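Local atomic coordinates of uncharacterized protein (Deinococcus radiodurans, PDB entry 2A1V), a protein that is of unknown function but belongs to the YjbR (DUF419) family and folds as an antiparallel sheet with flanking helices. Residues Gln73-Pro76 with Gln77-Pro81; Tyr83-Lys87 with Lys88-Thr92; Gly110-Leu113 with Leu114-Lys118; Ile52-Asp55 with Pro56-Ser60; Gln8-Asp11 with Asp12-Val16. All coordinates share one frame; numbering follows the deposited sequence. Where two conformers were deposited one is given.

Contact 1: Gln73-Pro76 with Gln77-Pro81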
loop_
_atom_site.group_PDB
_atom_site.type_symbol
_atom_site.label_atom_id
_atom_site.label_comp_id
_atom_site.label_asym_id
_atom_site.label_seq_id
_atom_site.Cartn_x
_atom_site.Cartn_y
_atom_site.Cartn_z
ATOM N N GLN A 73 -10.428 -13.151 -6.342
ATOM C CA GLN A 73 -11.509 -14.144 -6.373
ATOM C C GLN A 73 -12.470 -13.935 -5.180
ATOM O O GLN A 73 -13.680 -14.089 -5.310
ATOM C CB GLN A 73 -10.942 -15.595 -6.468
ATOM C CG GLN A 73 -10.908 -16.441 -5.167
ATOM C CD GLN A 73 -10.304 -17.845 -5.383
ATOM O OE1 GLN A 73 -10.772 -18.607 -6.237
ATOM N NE2 GLN A 73 -9.265 -18.188 -4.606
ATOM N N ALA A 74 -11.949 -13.546 -4.033
ATOM C CA ALA A 74 -12.795 -13.258 -2.885
ATOM C C ALA A 74 -13.582 -11.941 -2.941
ATOM O O ALA A 74 -14.576 -11.770 -2.190
ATOM C CB ALA A 74 -11.946 -13.255 -1.645
ATOM N N HIS A 75 -13.121 -10.984 -3.762
ATOM C CA HIS A 75 -13.751 -9.641 -3.825
ATOM C C HIS A 75 -13.734 -9.112 -5.249
ATOM O O HIS A 75 -13.170 -8.052 -5.493
ATOM C CB HIS A 75 -12.974 -8.642 -2.956
ATOM C CG HIS A 75 -12.810 -9.062 -1.530
ATOM N ND1 HIS A 75 -13.783 -8.860 -0.580
ATOM C CD2 HIS A 75 -11.767 -9.644 -0.884
ATOM C CE1 HIS A 75 -13.354 -9.316 0.587
ATOM N NE2 HIS A 75 -12.136 -9.804 0.425
ATOM N N PRO A 76 -14.375 -9.838 -6.199
ATOM C CA PRO A 76 -14.222 -9.568 -7.655
ATOM C C PRO A 76 -14.796 -8.226 -8.093
ATOM O O PRO A 76 -14.337 -7.624 -9.079
ATOM C CB PRO A 76 -14.999 -10.704 -8.312
ATOM C CG PRO A 76 -15.938 -11.214 -7.219
ATOM C CD PRO A 76 -15.308 -10.947 -5.912
ATOM N N GLN A 77 -15.792 -7.741 -7.365
ATOM C CA GLN A 77 -16.358 -6.450 -7.684
ATOM C C GLN A 77 -15.512 -5.277 -7.144
ATOM O O GLN A 77 -15.744 -4.178 -7.563
ATOM C CB GLN A 77 -17.807 -6.337 -7.171
ATOM C CG GLN A 77 -18.807 -6.920 -8.145
ATOM C CD GLN A 77 -18.704 -8.424 -8.233
ATOM O OE1 GLN A 77 -18.964 -9.119 -7.261
ATOM N NE2 GLN A 77 -18.266 -8.924 -9.376
ATOM N N SER A 78 -14.563 -5.531 -6.233
ATOM C CA SER A 78 -13.829 -4.492 -5.467
ATOM C C SER A 78 -12.295 -4.512 -5.597
ATOM O O SER A 78 -11.595 -3.512 -5.246
ATOM C CB SER A 78 -14.182 -4.584 -3.994
ATOM O OG SER A 78 -15.519 -4.201 -3.769
ATOM N N ILE A 79 -11.761 -5.616 -6.111
ATOM C CA ILE A 79 -10.319 -5.754 -6.298
ATOM C C ILE A 79 -10.026 -6.195 -7.702
ATOM O O ILE A 79 -10.475 -7.241 -8.088
ATOM C CB ILE A 79 -9.719 -6.737 -5.322
ATOM C CG1 ILE A 79 -10.082 -6.308 -3.879
ATOM C CG2 ILE A 79 -8.138 -6.826 -5.541
ATOM C CD1 ILE A 79 -9.378 -7.082 -2.838
ATOM N N ALA A 80 -9.292 -5.358 -8.439
ATOM C CA ALA A 80 -8.952 -5.518 -9.830
ATOM C C ALA A 80 -7.432 -5.630 -10.037
ATOM O O ALA A 80 -6.644 -5.192 -9.197
ATOM C CB ALA A 80 -9.480 -4.285 -10.625
ATOM N N PRO A 81 -7.013 -6.129 -11.204
ATOM C CA PRO A 81 -5.591 -6.102 -11.533
ATOM C C PRO A 81 -5.081 -4.635 -11.473
ATOM O O PRO A 81 -5.848 -3.727 -11.747
ATOM C CB PRO A 81 -5.572 -6.659 -12.977
ATOM C CG PRO A 81 -6.784 -7.570 -13.023
ATOM C CD PRO A 81 -7.814 -6.705 -12.312
#

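Contact 2: Tyr83-Lys87 with Lys88-Thr92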
loop_
_atom_site.group_PDB
_atom_site.type_symbol
_atom_site.label_atom_id
_atom_site.label_comp_id
_atom_site.label_asym_id
_atom_site.label_seq_id
_atom_site.Cartn_x
_atom_site.Cartn_y
_atom_site.Cartn_z
ATOM N N TYR A 83 -4.144 -1.040 -11.938
ATOM C CA TYR A 83 -4.418 -0.041 -12.985
ATOM C C TYR A 83 -3.172 0.734 -13.431
ATOM O O TYR A 83 -2.580 1.466 -12.655
ATOM C CB TYR A 83 -5.474 0.939 -12.449
ATOM C CG TYR A 83 -5.844 1.988 -13.437
ATOM C CD1 TYR A 83 -6.580 1.664 -14.572
ATOM C CD2 TYR A 83 -5.430 3.330 -13.260
ATOM C CE1 TYR A 83 -6.910 2.639 -15.508
ATOM C CE2 TYR A 83 -5.755 4.308 -14.191
ATOM C CZ TYR A 83 -6.499 3.936 -15.318
ATOM O OH TYR A 83 -6.812 4.882 -16.269
ATOM N N HIS A 84 -2.801 0.574 -14.697
ATOM C CA HIS A 84 -1.541 1.095 -15.240
ATOM C C HIS A 84 -0.337 0.611 -14.454
ATOM O O HIS A 84 0.661 1.330 -14.348
ATOM C CB HIS A 84 -1.527 2.623 -15.257
ATOM C CG HIS A 84 -2.440 3.230 -16.279
ATOM N ND1 HIS A 84 -2.427 4.578 -16.571
ATOM C CD2 HIS A 84 -3.402 2.681 -17.059
ATOM C CE1 HIS A 84 -3.320 4.830 -17.512
ATOM N NE2 HIS A 84 -3.932 3.697 -17.820
ATOM N N LEU A 85 -0.417 -0.593 -13.883
ATOM C CA LEU A 85 0.703 -1.104 -13.107
ATOM C C LEU A 85 0.989 -2.515 -13.518
ATOM O O LEU A 85 0.206 -3.104 -14.218
ATOM C CB LEU A 85 0.407 -1.050 -11.586
ATOM C CG LEU A 85 0.167 0.327 -11.001
ATOM C CD1 LEU A 85 -0.704 0.258 -9.736
ATOM C CD2 LEU A 85 1.488 1.091 -10.810
ATOM N N ASN A 86 2.092 -3.059 -13.023
ATOM C CA ASN A 86 2.483 -4.458 -13.253
ATOM C C ASN A 86 1.493 -5.383 -12.580
ATOM O O ASN A 86 1.513 -5.537 -11.356
ATOM C CB ASN A 86 3.883 -4.681 -12.665
ATOM C CG ASN A 86 4.524 -5.961 -13.132
ATOM O OD1 ASN A 86 3.827 -6.910 -13.455
ATOM N ND2 ASN A 86 5.879 -5.996 -13.153
ATOM N N LYS A 87 0.646 -6.028 -13.386
ATOM C CA LYS A 87 -0.486 -6.756 -12.840
ATOM C C LYS A 87 -0.056 -8.140 -12.304
ATOM O O LYS A 87 -0.838 -8.842 -11.705
ATOM C CB LYS A 87 -1.636 -6.828 -13.858
ATOM C CG LYS A 87 -2.285 -5.450 -14.123
ATOM C CD LYS A 87 -3.074 -5.380 -15.427
ATOM C CE LYS A 87 -2.966 -4.011 -16.106
ATOM N NZ LYS A 87 -3.913 -2.968 -15.603
ATOM N N LYS A 88 1.210 -8.503 -12.492
ATOM C CA LYS A 88 1.775 -9.639 -11.793
ATOM C C LYS A 88 1.899 -9.327 -10.273
ATOM O O LYS A 88 1.885 -10.238 -9.457
ATOM C CB LYS A 88 3.177 -9.981 -12.353
ATOM C CG LYS A 88 3.198 -10.667 -13.721
ATOM C CD LYS A 88 4.615 -11.138 -14.213
ATOM C CE LYS A 88 5.676 -9.983 -14.255
ATOM N NZ LYS A 88 5.274 -8.873 -15.155
ATOM N N HIS A 89 2.071 -8.044 -9.909
ATOM C CA HIS A 89 2.410 -7.681 -8.518
ATOM C C HIS A 89 1.503 -6.685 -7.828
ATOM O O HIS A 89 1.490 -6.606 -6.599
ATOM C CB HIS A 89 3.850 -7.199 -8.467
ATOM C CG HIS A 89 4.834 -8.217 -8.966
ATOM N ND1 HIS A 89 5.216 -9.292 -8.211
ATOM C CD2 HIS A 89 5.475 -8.347 -10.152
ATOM C CE1 HIS A 89 6.081 -10.025 -8.888
ATOM N NE2 HIS A 89 6.258 -9.472 -10.071
ATOM N N TRP A 90 0.728 -5.961 -8.608
ATOM C CA TRP A 90 -0.196 -4.889 -8.088
ATOM C C TRP A 90 -1.685 -5.180 -8.286
ATOM O O TRP A 90 -2.120 -5.644 -9.335
ATOM C CB TRP A 90 0.058 -3.595 -8.816
ATOM C CG TRP A 90 1.356 -2.962 -8.563
ATOM C CD1 TRP A 90 2.493 -3.236 -9.178
ATOM C CD2 TRP A 90 1.642 -1.921 -7.621
ATOM N NE1 TRP A 90 3.493 -2.415 -8.740
ATOM C CE2 TRP A 90 3.004 -1.592 -7.774
ATOM C CE3 TRP A 90 0.882 -1.232 -6.658
ATOM C CZ2 TRP A 90 3.646 -0.641 -6.977
ATOM C CZ3 TRP A 90 1.525 -0.252 -5.875
ATOM C CH2 TRP A 90 2.886 0.016 -6.034
ATOM N N VAL A 91 -2.466 -4.876 -7.274
ATOM C CA VAL A 91 -3.929 -4.867 -7.393
ATOM C C VAL A 91 -4.422 -3.462 -7.053
ATOM O O VAL A 91 -3.698 -2.693 -6.421
ATOM C CB VAL A 91 -4.612 -5.881 -6.442
ATOM C CG1 VAL A 91 -4.303 -7.375 -6.879
ATOM C CG2 VAL A 91 -4.253 -5.602 -4.927
ATOM N N THR A 92 -5.650 -3.159 -7.452
ATOM C CA THR A 92 -6.296 -1.864 -7.166
ATOM C C THR A 92 -7.619 -2.197 -6.438
ATOM O O THR A 92 -8.419 -3.002 -6.908
ATOM C CB THR A 92 -6.481 -1.007 -8.525
ATOM O OG1 THR A 92 -5.197 -0.639 -9.028
ATOM C CG2 THR A 92 -7.315 0.260 -8.317
HETATM O O HOH W 1 -3.040 -8.138 -10.333
#

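Contact 3: Gly110-Leu113 with Leu114-Lys118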
loop_
_atom_site.group_PDB
_atom_site.type_symbol
_atom_site.label_atom_id
_atom_site.label_comp_id
_atom_site.label_asym_id
_atom_site.label_seq_id
_atom_site.Cartn_x
_atom_site.Cartn_y
_atom_site.Cartn_z
ATOM N N GLY A 110 1.294 -4.631 4.381
ATOM C CA GLY A 110 1.948 -5.714 3.669
ATOM C C GLY A 110 2.703 -5.273 2.412
ATOM O O GLY A 110 3.788 -5.825 2.079
ATOM N N SER A 111 2.116 -4.314 1.683
ATOM C CA SER A 111 2.693 -3.814 0.431
ATOM C C SER A 111 4.040 -3.104 0.743
ATOM O O SER A 111 5.051 -3.391 0.135
ATOM C CB SER A 111 1.707 -2.855 -0.267
ATOM O OG SER A 111 2.262 -2.319 -1.459
ATOM N N TYR A 112 4.014 -2.224 1.744
ATOM C CA TYR A 112 5.218 -1.610 2.345
ATOM C C TYR A 112 6.290 -2.643 2.691
ATOM O O TYR A 112 7.439 -2.486 2.291
ATOM C CB TYR A 112 4.844 -0.785 3.604
ATOM C CG TYR A 112 6.010 -0.257 4.419
ATOM C CD1 TYR A 112 6.602 -1.044 5.374
ATOM C CD2 TYR A 112 6.551 1.013 4.177
ATOM C CE1 TYR A 112 7.705 -0.608 6.072
ATOM C CE2 TYR A 112 7.625 1.490 4.888
ATOM C CZ TYR A 112 8.204 0.672 5.846
ATOM O OH TYR A 112 9.270 1.104 6.581
ATOM N N LEU A 113 5.929 -3.673 3.456
ATOM C CA LEU A 113 6.913 -4.724 3.846
ATOM C C LEU A 113 7.518 -5.458 2.662
ATOM O O LEU A 113 8.745 -5.703 2.600
ATOM C CB LEU A 113 6.306 -5.728 4.801
ATOM C CG LEU A 113 6.198 -5.182 6.221
ATOM C CD1 LEU A 113 5.210 -6.083 7.072
ATOM C CD2 LEU A 113 7.584 -5.088 6.877
ATOM N N LEU A 114 6.655 -5.792 1.717
ATOM C CA LEU A 114 7.089 -6.518 0.534
ATOM C C LEU A 114 8.093 -5.669 -0.201
ATOM O O LEU A 114 9.132 -6.139 -0.649
ATOM C CB LEU A 114 5.860 -6.823 -0.324
ATOM C CG LEU A 114 5.850 -7.481 -1.677
ATOM C CD1 LEU A 114 4.403 -8.071 -1.913
ATOM C CD2 LEU A 114 6.217 -6.489 -2.756
ATOM N N VAL A 115 7.777 -4.398 -0.364
ATOM C CA VAL A 115 8.696 -3.504 -1.039
ATOM C C VAL A 115 10.057 -3.380 -0.334
ATOM O O VAL A 115 11.081 -3.419 -0.982
ATOM C CB VAL A 115 8.070 -2.128 -1.368
ATOM C CG1 VAL A 115 9.113 -1.191 -1.906
ATOM C CG2 VAL A 115 6.918 -2.280 -2.365
ATOM N N THR A 116 10.051 -3.232 0.981
ATOM C CA THR A 116 11.301 -3.258 1.738
ATOM C C THR A 116 12.103 -4.536 1.558
ATOM O O THR A 116 13.320 -4.502 1.556
ATOM C CB THR A 116 11.117 -2.974 3.233
ATOM O OG1 THR A 116 10.408 -4.036 3.863
ATOM C CG2 THR A 116 10.313 -1.730 3.492
ATOM N N LYS A 117 11.405 -5.655 1.433
ATOM C CA LYS A 117 12.038 -6.936 1.196
ATOM C C LYS A 117 12.561 -7.070 -0.222
ATOM O O LYS A 117 13.673 -7.499 -0.421
ATOM C CB LYS A 117 11.117 -8.108 1.536
ATOM C CG LYS A 117 10.797 -8.304 3.008
ATOM C CD LYS A 117 11.974 -7.990 3.903
ATOM C CE LYS A 117 11.824 -8.605 5.293
ATOM N NZ LYS A 117 10.440 -8.771 5.767
ATOM N N LYS A 118 11.754 -6.694 -1.206
ATOM C CA LYS A 118 12.141 -6.926 -2.604
ATOM C C LYS A 118 13.070 -5.860 -3.172
ATOM O O LYS A 118 13.910 -6.185 -4.019
ATOM C CB LYS A 118 10.917 -7.104 -3.509
ATOM C CG LYS A 118 11.263 -7.399 -4.991
ATOM C CD LYS A 118 11.754 -8.865 -5.157
ATOM C CE LYS A 118 12.720 -9.027 -6.350
ATOM N NZ LYS A 118 14.144 -8.514 -6.065
#

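Contact 4: Ile52-Asp55 with Pro56-Ser60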
loop_
_atom_site.group_PDB
_atom_site.type_symbol
_atom_site.label_atom_id
_atom_site.label_comp_id
_atom_site.label_asym_id
_atom_site.label_seq_id
_atom_site.Cartn_x
_atom_site.Cartn_y
_atom_site.Cartn_z
ATOM N N ILE A 52 -6.444 11.055 -5.830
ATOM C CA ILE A 52 -7.175 11.742 -4.762
ATOM C C ILE A 52 -8.373 12.530 -5.222
ATOM O O ILE A 52 -9.170 12.943 -4.398
ATOM C CB ILE A 52 -6.261 12.629 -3.866
ATOM C CG1 ILE A 52 -5.777 13.910 -4.555
ATOM C CG2 ILE A 52 -5.093 11.815 -3.323
ATOM C CD1 ILE A 52 -5.300 14.994 -3.511
ATOM N N THR A 53 -8.540 12.722 -6.536
ATOM C CA THR A 53 -9.759 13.342 -7.045
ATOM C C THR A 53 -10.956 12.377 -7.286
ATOM O O THR A 53 -12.045 12.837 -7.676
ATOM C CB THR A 53 -9.523 14.180 -8.344
ATOM O OG1 THR A 53 -10.689 14.982 -8.604
ATOM C CG2 THR A 53 -9.281 13.308 -9.516
ATOM N N GLN A 54 -10.760 11.075 -7.099
ATOM C CA GLN A 54 -11.843 10.091 -7.259
ATOM C C GLN A 54 -12.530 9.730 -5.926
ATOM O O GLN A 54 -11.869 9.429 -4.906
ATOM C CB GLN A 54 -11.293 8.798 -7.850
ATOM C CG GLN A 54 -10.687 8.891 -9.226
ATOM C CD GLN A 54 -10.216 7.520 -9.768
ATOM O OE1 GLN A 54 -9.404 6.794 -9.128
ATOM N NE2 GLN A 54 -10.706 7.176 -10.970
ATOM N N ASP A 55 -13.854 9.714 -5.957
ATOM C CA ASP A 55 -14.678 9.265 -4.835
ATOM C C ASP A 55 -15.640 8.189 -5.373
ATOM O O ASP A 55 -16.445 8.486 -6.223
ATOM C CB ASP A 55 -15.413 10.485 -4.291
ATOM C CG ASP A 55 -16.312 10.192 -3.090
ATOM O OD1 ASP A 55 -16.370 9.066 -2.528
ATOM O OD2 ASP A 55 -17.027 11.154 -2.728
ATOM N N PRO A 56 -15.529 6.934 -4.920
ATOM C CA PRO A 56 -14.591 6.451 -3.909
ATOM C C PRO A 56 -13.147 6.347 -4.446
ATOM O O PRO A 56 -12.877 6.205 -5.692
ATOM C CB PRO A 56 -15.158 5.059 -3.517
ATOM C CG PRO A 56 -15.779 4.570 -4.746
ATOM C CD PRO A 56 -16.395 5.845 -5.401
ATOM N N LEU A 57 -12.227 6.452 -3.503
ATOM C CA LEU A 57 -10.847 6.277 -3.825
ATOM C C LEU A 57 -10.599 4.862 -4.368
ATOM O O LEU A 57 -11.328 3.894 -4.077
ATOM C CB LEU A 57 -9.985 6.545 -2.584
ATOM C CG LEU A 57 -9.907 7.955 -1.995
ATOM C CD1 LEU A 57 -9.045 7.923 -0.675
ATOM C CD2 LEU A 57 -9.276 8.983 -2.949
ATOM N N ARG A 58 -9.554 4.766 -5.182
ATOM C CA ARG A 58 -8.998 3.484 -5.571
ATOM C C ARG A 58 -7.548 3.397 -5.138
ATOM O O ARG A 58 -6.722 4.252 -5.465
ATOM C CB ARG A 58 -9.135 3.242 -7.085
ATOM C CG ARG A 58 -10.492 3.677 -7.570
ATOM C CD ARG A 58 -11.098 2.733 -8.559
ATOM N NE ARG A 58 -12.555 2.914 -8.523
ATOM C CZ ARG A 58 -13.411 2.090 -9.102
ATOM N NH1 ARG A 58 -12.969 1.032 -9.792
ATOM N NH2 ARG A 58 -14.718 2.359 -9.025
ATOM N N LEU A 59 -7.280 2.335 -4.381
ATOM C CA LEU A 59 -6.029 2.138 -3.763
ATOM C C LEU A 59 -5.273 0.996 -4.461
ATOM O O LEU A 59 -5.707 -0.167 -4.454
ATOM C CB LEU A 59 -6.248 1.842 -2.273
ATOM C CG LEU A 59 -4.945 1.612 -1.505
ATOM C CD1 LEU A 59 -4.079 2.840 -1.576
ATOM C CD2 LEU A 59 -5.196 1.163 -0.048
ATOM N N SER A 60 -4.136 1.358 -5.039
ATOM C CA SER A 60 -3.234 0.397 -5.653
ATOM C C SER A 60 -2.099 0.041 -4.688
ATOM O O SER A 60 -1.480 0.910 -4.116
ATOM C CB SER A 60 -2.675 0.934 -6.981
ATOM O OG SER A 60 -3.687 1.003 -7.999
HETATM O O HOH W 2 -8.430 7.010 -6.665
#

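Contact 5: Gln8-Asp11 with Asp12-Val16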
loop_
_atom_site.group_PDB
_atom_site.type_symbol
_atom_site.label_atom_id
_atom_site.label_comp_id
_atom_site.label_asym_id
_atom_site.label_seq_id
_atom_site.Cartn_x
_atom_site.Cartn_y
_atom_site.Cartn_z
ATOM N N GLN A 8 -11.254 4.652 3.996
ATOM C CA GLN A 8 -12.089 5.176 2.953
ATOM C C GLN A 8 -11.645 6.579 2.482
ATOM O O GLN A 8 -12.125 7.067 1.426
ATOM C CB GLN A 8 -13.569 5.114 3.386
ATOM C CG GLN A 8 -14.181 3.700 3.188
ATOM C CD GLN A 8 -15.690 3.606 3.407
ATOM O OE1 GLN A 8 -16.463 4.211 2.672
ATOM N NE2 GLN A 8 -16.111 2.841 4.419
ATOM N N THR A 9 -10.744 7.227 3.231
ATOM C CA THR A 9 -10.275 8.558 2.864
ATOM C C THR A 9 -8.769 8.595 2.799
ATOM O O THR A 9 -8.091 7.759 3.349
ATOM C CB THR A 9 -10.701 9.650 3.915
ATOM O OG1 THR A 9 -10.054 9.383 5.171
ATOM C CG2 THR A 9 -12.248 9.695 4.132
ATOM N N VAL A 10 -8.268 9.638 2.177
ATOM C CA VAL A 10 -6.853 9.901 2.071
ATOM C C VAL A 10 -6.283 10.046 3.459
ATOM O O VAL A 10 -5.193 9.566 3.698
ATOM C CB VAL A 10 -6.574 11.208 1.226
ATOM C CG1 VAL A 10 -5.111 11.475 1.109
ATOM C CG2 VAL A 10 -7.155 11.064 -0.151
ATOM N N ASP A 11 -7.013 10.754 4.336
ATOM C CA ASP A 11 -6.632 10.944 5.750
ATOM C C ASP A 11 -6.406 9.602 6.428
ATOM O O ASP A 11 -5.433 9.463 7.154
ATOM C CB ASP A 11 -7.673 11.706 6.592
ATOM C CG ASP A 11 -8.514 12.723 5.781
ATOM O OD1 ASP A 11 -9.075 12.371 4.686
ATOM O OD2 ASP A 11 -8.658 13.868 6.260
ATOM N N ASP A 12 -7.268 8.611 6.135
ATOM C CA ASP A 12 -7.115 7.232 6.636
ATOM C C ASP A 12 -5.760 6.597 6.174
ATOM O O ASP A 12 -5.050 5.935 6.943
ATOM C CB ASP A 12 -8.296 6.341 6.154
ATOM C CG ASP A 12 -9.639 6.679 6.847
ATOM O OD1 ASP A 12 -9.631 7.204 7.988
ATOM O OD2 ASP A 12 -10.719 6.359 6.269
ATOM N N LEU A 13 -5.422 6.832 4.905
ATOM C CA LEU A 13 -4.223 6.285 4.300
ATOM C C LEU A 13 -2.963 6.954 4.825
ATOM O O LEU A 13 -1.994 6.265 5.119
ATOM C CB LEU A 13 -4.279 6.446 2.785
ATOM C CG LEU A 13 -5.447 5.799 2.020
ATOM C CD1 LEU A 13 -5.262 6.054 0.524
ATOM C CD2 LEU A 13 -5.570 4.311 2.292
ATOM N N ARG A 14 -2.988 8.279 4.933
ATOM C CA ARG A 14 -1.923 9.022 5.578
ATOM C C ARG A 14 -1.674 8.506 6.977
ATOM O O ARG A 14 -0.551 8.301 7.367
ATOM C CB ARG A 14 -2.237 10.515 5.631
ATOM C CG ARG A 14 -2.184 11.203 4.318
ATOM C CD ARG A 14 -1.673 12.591 4.368
ATOM N NE ARG A 14 -1.471 13.098 3.031
ATOM C CZ ARG A 14 -2.374 13.734 2.342
ATOM N NH1 ARG A 14 -3.553 13.970 2.875
ATOM N NH2 ARG A 14 -2.103 14.156 1.134
ATOM N N SER A 15 -2.745 8.280 7.714
ATOM C CA SER A 15 -2.632 7.866 9.086
ATOM C C SER A 15 -1.861 6.548 9.226
ATOM O O SER A 15 -1.210 6.320 10.259
ATOM C CB SER A 15 -4.021 7.791 9.791
ATOM O OG SER A 15 -4.754 6.592 9.470
ATOM N N VAL A 16 -1.973 5.669 8.232
ATOM C CA VAL A 16 -1.295 4.388 8.283
ATOM C C VAL A 16 0.140 4.623 7.847
ATOM O O VAL A 16 1.083 4.252 8.547
ATOM C CB VAL A 16 -1.998 3.348 7.398
ATOM C CG1 VAL A 16 -1.097 2.112 7.187
ATOM C CG2 VAL A 16 -3.329 2.961 8.037
#

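Contact 1: Gln73-Pro76 with Gln77-Pro81
His75 and Ile79 lie alongside each other with their side chains pointing the same way, and this pairing shows how a chain can leave a helix and enter a strand within four residues. CG1 of Ile79 comes to 3.8 Å from CB of His75, and CD1 of Ile79 runs on beside the imidazole, 4.0 Å from CD2 of His75. His75 CG and Ile79 CG1 both sit beside their own backbone N (chi1 -55° in each). The carbonyl of His75, the first residue after helix 65-74 to leave helical angles, closes the turn into strand 79-81. Its O accepts twice: Ile79 N approaches at 2.9 Å, nearly in line with the C=O bond, while Ser78 N sits 3.0 Å away and well above the carbonyl plane. Ile79 also packs on Leu71 of the helix and Val91 of the neighbouring strand, so replacing it by an alanine would probably open a gap between helix and sheet and leave the imidazole of His75 freer to turn. On the outer side, the amide of Gln77 folds back over the Pro76 ring, its chain bent at chi2 (70°), with OE1 of Gln77 3.7 Å from CG of Pro76.

Contact 2: Tyr83-Lys87 with Lys88-Thr92
Two oxygens of Asn86 each take two donors from the residues that follow. The backbone O accepts Trp90 N at 2.9 Å, nearly in line with its carbonyl, and also His89 N, which stands above the carbonyl plane. The side-chain OD1 accepts Lys88 N at 3.2 Å and Lys88 NZ at 3.0 Å; the lysine reaches back because its chain bends at chi3 and chi4. With CG of Asn86 anti to the backbone N (chi1 -166°), the amide is carried alongside His89, its plane 80° from the imidazole and CG at the ring edge. A leucine in place of Asn86 would probably leave Lys88 N and NZ without their shared acceptor and set the lysine's end free to turn. Next to it, Leu85 lies over one face of Trp90: its CB is 4.0 Å from the centroid of the five-membered ring, a CH-pi contact, and CD1 continues over the indole. A water donating to both Lys87 O and Trp90 O ties these two carbonyls together. Farther out, Tyr83 N makes an almost straight bond (176°) of 3.1 Å to Thr92 OG1, which also bonds Ser60 OG. The whole forms the connection between antiparallel strands 79-81 and 90-94, a beta-hairpin at one edge of the sheet.

Contact 3: Gly110-Leu113 with Leu114-Lys118
The side chain of Thr116 is turned so that OG1 lies between its own backbone N and carbonyl carbon (chi1 68°), which sends the hydroxyl back to Leu113 O and the methyl toward Tyr112. The phenol, swung out with CG opposite the backbone N (chi1 172°), receives that methyl over one face: CG2 of Thr116 stands 4.1 Å from the ring centroid and 20° off its normal, a CH-pi contact displaced toward the rim, nearest CE1 of Tyr112. The two side chains cross at a slant. On its other branch, OG1 of Thr116 donates to Leu113 O at 2.7 Å, so the hydroxyl of the buried Thr116 finds its acceptor within its own helix. The same oxygen accepts Lys117 N at 2.9 Å. Leu113 O is therefore held by two donors, one from the side chain and one from the regular helical ladder. That ladder runs on through Thr116 N to Tyr112 O at 3.0 Å, and through Val115 N to Ser111 O. Helix 101-119 lies against the sheet here: Val115 and Thr116 both rest on Val38 of strand 33-38, the Tyr112 ring meets Tyr47 of strand 43-51 edge-to-face while its OH bonds Pro21 O, and Ser111 OG bonds Tyr47 O and Lys62 N.

Contact 4: Ile52-Asp55 with Pro56-Ser60
Leu57 reaches back over the turn to touch Gln54 and Ile52, and this is the close-packed half of the contact. CD2 of Leu57 lies 3.3 Å from Gln54 O and 3.9 Å from CA of Ile52, its chain starting beside the backbone N (chi1 -67°) and extended thereafter, which brings the CD2 methyl against the Gln54 carbonyl. CA of Leu57 adds a CA-H...O contact to the same oxygen at 3.5 Å. Leu57 is buried, and beyond the loop it packs on Val10 of helix 10-17, as does Ile52. The tightness begins with the backbone, where a cis peptide bond joins Asp55 to Pro56 and brings their CA atoms to 3.0 Å, folding the chain sharply back.

The other half faces outward and is held more loosely. Gln54 and Arg58 cross there at about a right angle, and OE1 of Gln54 comes no nearer than 3.7 Å to CG of Arg58, so the aliphatic part of the arginine is what it meets. A water links the Gln54 amide to the backbone of Arg58: it accepts from Arg58 N at 2.9 Å and lies 2.7 Å from OE1 of Gln54. The carboxylate of Asp55, exposed, leans over the start of the proline. Residues Gln54 to Leu57 thus form a type VIb turn, with cis-proline at its third position, in the connection between the adjacent antiparallel strands 43-51 and 58-62.

Contact 5: Gln8-Asp11 with Asp12-Val16
Thr9 and Asp12 form a capping box at the start of helix 10-17, each side chain serving the other residue's backbone. Thr9 OG1, at the N-cap, accepts Asp12 N at 3.0 Å, and in return OD2 of Asp12 accepts Thr9 N at 3.2 Å, a donor that comes from above the carboxylate plane. The box is widened by Gln8 N, which meets the same OD2 at 2.9 Å on its anti lone pair and almost straight (177°). Two backbone N-H groups thus grip one buried carboxylate oxygen, and they would be expected to stabilise its negative charge at the positive end of the helix dipole. A chi1 of 65° sets Thr9 OG1 between its own N and carbonyl carbon, from where it can meet Asp12 N; a weak bond to Asp11 OD1 adds to its hold. Further out, Val10 and Arg14 lie side by side one turn apart. The guanidinium itself is positioned from beyond the helix, by a salt bridge from NE of Arg14 to Glu25, while Val10 also packs on Leu34 of strand 33-38. Against this flat group the valine places a single methyl over one face, with CG1 of Val10 3.4 Å from NH1 of Arg14.

Contacts 1, 2 and 4 share the antiparallel sheet, where strand 90-94 lies between 79-81 and 58-62. Contact 1 meets contact 2 through Ala80 O and Thr92 N, 2.9 Å apart and probably hydrogen-bonded, and through Pro81 packed on Lys87. Contact 2 meets contact 4 where CD1 of Leu85 lies 3.5 Å from CB of Ser60. Contact 5 joins this series by way of contact 4, with CD1 of Leu57 3.4 Å from Val10 N and centres 11 Å apart. Contact 3 touches none of the others: its nearest atoms are about 5 Å from contact 2, and it lies across the chain's centre from contacts 4 and 5.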